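Local coordinates for protein ArCE4A (PDB 5LFZ) that probably removes acetyl groups from chitin-like or related polysaccharides as a metal-dependent deacetylase of carbohydrate esterase family 4, at residues A[26-31]-A[198-203]. Residues are numbered along the deposited sequence; the frame is centred on the assembly and turned at random.
Sequences CVALTF and VTVDQL
V198 meets the strand 26-31 with both its backbone and its side chain. Its N donates to O of V27 at 3.0 Å, in a bond bent little from straight (159° at the hydrogen). This bond continues the parallel pairing of 196-197 with 26-32. Past it the chains diverge, and two waters fill in. One lies within hydrogen-bonding distance of O of V198 and O of L29; the second accepts from N of L29 and lies close to O of V198. The same carbonyl oxygen lies 3.4 Å from CA of A28, a CA-H...O contact.

The two methyls of V198 lie alongside C26. CG1, anti to the carbonyl carbon (chi1 -61°), reaches SG of C26 at 3.9 Å. CG2 lies 4.0 Å from CB of C26. L203 completes the apolar cluster with both ends of its fork. Its CD1 packs on CB of C26 at 3.7 Å. CB of A28 touches CD2 of L203 at 3.9 Å and, less closely, CG2 of V200. Two residues after A28, CG2 of T30 touches CG2 of V200 at 4.0 Å.

A capping box of T199 and Q202 starts helix 200-203: N of T199 donates to OE1 of Q202, and a weak bond returns from N of Q202 to OG1 of T199.

The contact is buried. It joins a strand of the parallel sheet, in the barrel-like NodB fold of polysaccharide deacetylases, to the turn after 196-197. The side chain of T30 is about 10 Å from the nickel ion, which D33, H82 and H86 bind. C26 is tied to C21 by a disulfide. Strand 26-32 runs between strands 54-57 and 168-173, with L29 facing helix 177-192 and L203 reaching I169.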
loop_
_atom_site.group_PDB
_atom_site.type_symbol
_atom_site.label_atom_id
_atom_site.label_comp_id
_atom_site.label_asym_id
_atom_site.label_seq_id
_atom_site.Cartn_x
_atom_site.Cartn_y
_atom_site.Cartn_z
ATOM N N CYS A 26 -2.748 5.078 -15.474
ATOM C CA CYS A 26 -2.207 5.047 -14.115
ATOM C C CYS A 26 -2.062 3.661 -13.505
ATOM O O CYS A 26 -2.855 2.758 -13.762
ATOM C CB CYS A 26 -3.087 5.886 -13.178
ATOM S SG CYS A 26 -3.110 7.657 -13.523
ATOM N N VAL A 27 -1.026 3.524 -12.684
ATOM C CA VAL A 27 -0.777 2.327 -11.896
ATOM C C VAL A 27 -0.375 2.768 -10.488
ATOM O O VAL A 27 0.339 3.763 -10.339
ATOM C CB VAL A 27 0.328 1.456 -12.532
ATOM C CG1 VAL A 27 0.850 0.429 -11.549
ATOM C CG2 VAL A 27 -0.192 0.779 -13.795
ATOM N N ALA A 28 -0.845 2.059 -9.461
ATOM C CA ALA A 28 -0.409 2.347 -8.098
ATOM C C ALA A 28 0.466 1.230 -7.543
ATOM O O ALA A 28 0.007 0.098 -7.369
ATOM C CB ALA A 28 -1.618 2.572 -7.192
ATOM N N LEU A 29 1.733 1.543 -7.281
ATOM C CA LEU A 29 2.627 0.624 -6.572
ATOM C C LEU A 29 2.280 0.659 -5.097
ATOM O O LEU A 29 2.204 1.738 -4.508
ATOM C CB LEU A 29 4.093 1.015 -6.756
ATOM C CG LEU A 29 4.660 1.047 -8.172
ATOM C CD1 LEU A 29 6.164 1.285 -8.120
ATOM C CD2 LEU A 29 4.325 -0.244 -8.891
ATOM N N THR A 30 2.057 -0.504 -4.494
ATOM C CA THR A 30 1.735 -0.550 -3.071
ATOM C C THR A 30 2.617 -1.571 -2.352
ATOM O O THR A 30 3.013 -2.597 -2.922
ATOM C CB THR A 30 0.229 -0.862 -2.819
ATOM O OG1 THR A 30 -0.068 -2.214 -3.184
ATOM C CG2 THR A 30 -0.673 0.088 -3.611
ATOM N N PHE A 31 2.945 -1.264 -1.102
ATOM C CA PHE A 31 3.841 -2.097 -0.303
ATOM C C PHE A 31 3.226 -2.391 1.056
ATOM O O PHE A 31 2.888 -1.464 1.795
ATOM C CB PHE A 31 5.194 -1.413 -0.113
ATOM C CG PHE A 31 5.936 -1.155 -1.395
ATOM C CD1 PHE A 31 6.754 -2.128 -1.949
ATOM C CD2 PHE A 31 5.814 0.063 -2.046
ATOM C CE1 PHE A 31 7.437 -1.884 -3.119
ATOM C CE2 PHE A 31 6.492 0.309 -3.220
ATOM C CZ PHE A 31 7.304 -0.665 -3.758
ATOM N N VAL A 198 1.239 6.461 -9.489
ATOM C CA VAL A 198 0.490 7.377 -8.628
ATOM C C VAL A 198 0.199 6.760 -7.265
ATOM O O VAL A 198 0.337 5.557 -7.084
ATOM C CB VAL A 198 -0.861 7.788 -9.264
ATOM C CG1 VAL A 198 -0.652 8.510 -10.589
ATOM C CG2 VAL A 198 -1.773 6.572 -9.434
ATOM N N THR A 199 -0.218 7.588 -6.310
ATOM C CA THR A 199 -0.685 7.068 -5.030
ATOM C C THR A 199 -2.099 6.532 -5.206
ATOM O O THR A 199 -2.748 6.815 -6.210
ATOM C CB THR A 199 -0.685 8.138 -3.931
ATOM O OG1 THR A 199 -1.576 9.196 -4.303
ATOM C CG2 THR A 199 0.719 8.696 -3.723
ATOM N N VAL A 200 -2.572 5.757 -4.238
ATOM C CA VAL A 200 -3.918 5.207 -4.297
ATOM C C VAL A 200 -4.952 6.331 -4.345
ATOM O O VAL A 200 -5.944 6.254 -5.080
ATOM C CB VAL A 200 -4.179 4.266 -3.095
ATOM C CG1 VAL A 200 -5.650 3.950 -2.956
ATOM C CG2 VAL A 200 -3.365 2.981 -3.248
ATOM N N ASP A 201 -4.689 7.394 -3.593
ATOM C CA ASP A 201 -5.563 8.560 -3.572
ATOM C C ASP A 201 -5.741 9.130 -4.977
ATOM O O ASP A 201 -6.864 9.337 -5.434
ATOM C CB ASP A 201 -4.998 9.624 -2.637
ATOM C CG ASP A 201 -6.004 10.693 -2.310
ATOM O OD1 ASP A 201 -6.748 10.528 -1.321
ATOM O OD2 ASP A 201 -6.058 11.693 -3.052
ATOM N N GLN A 202 -4.625 9.364 -5.662
ATOM C CA GLN A 202 -4.659 9.879 -7.029
ATOM C C GLN A 202 -5.365 8.921 -7.978
ATOM O O GLN A 202 -6.112 9.349 -8.861
ATOM C CB GLN A 202 -3.245 10.141 -7.542
ATOM C CG GLN A 202 -2.434 11.136 -6.734
ATOM C CD GLN A 202 -1.009 11.252 -7.252
ATOM O OE1 GLN A 202 -0.167 10.391 -6.987
ATOM N NE2 GLN A 202 -0.738 12.310 -8.011
ATOM N N LEU A 203 -5.118 7.628 -7.790
ATOM C CA LEU A 203 -5.682 6.600 -8.655
ATOM C C LEU A 203 -7.204 6.634 -8.630
ATOM O O LEU A 203 -7.854 6.484 -9.668
ATOM C CB LEU A 203 -5.179 5.215 -8.241
ATOM C CG LEU A 203 -5.663 4.066 -9.127
ATOM C CD1 LEU A 203 -5.061 4.176 -10.516
ATOM C CD2 LEU A 203 -5.310 2.740 -8.500
HETATM O O HOH W 1 0.561 3.870 -4.912
HETATM O O HOH W 2 2.793 4.183 -7.556
#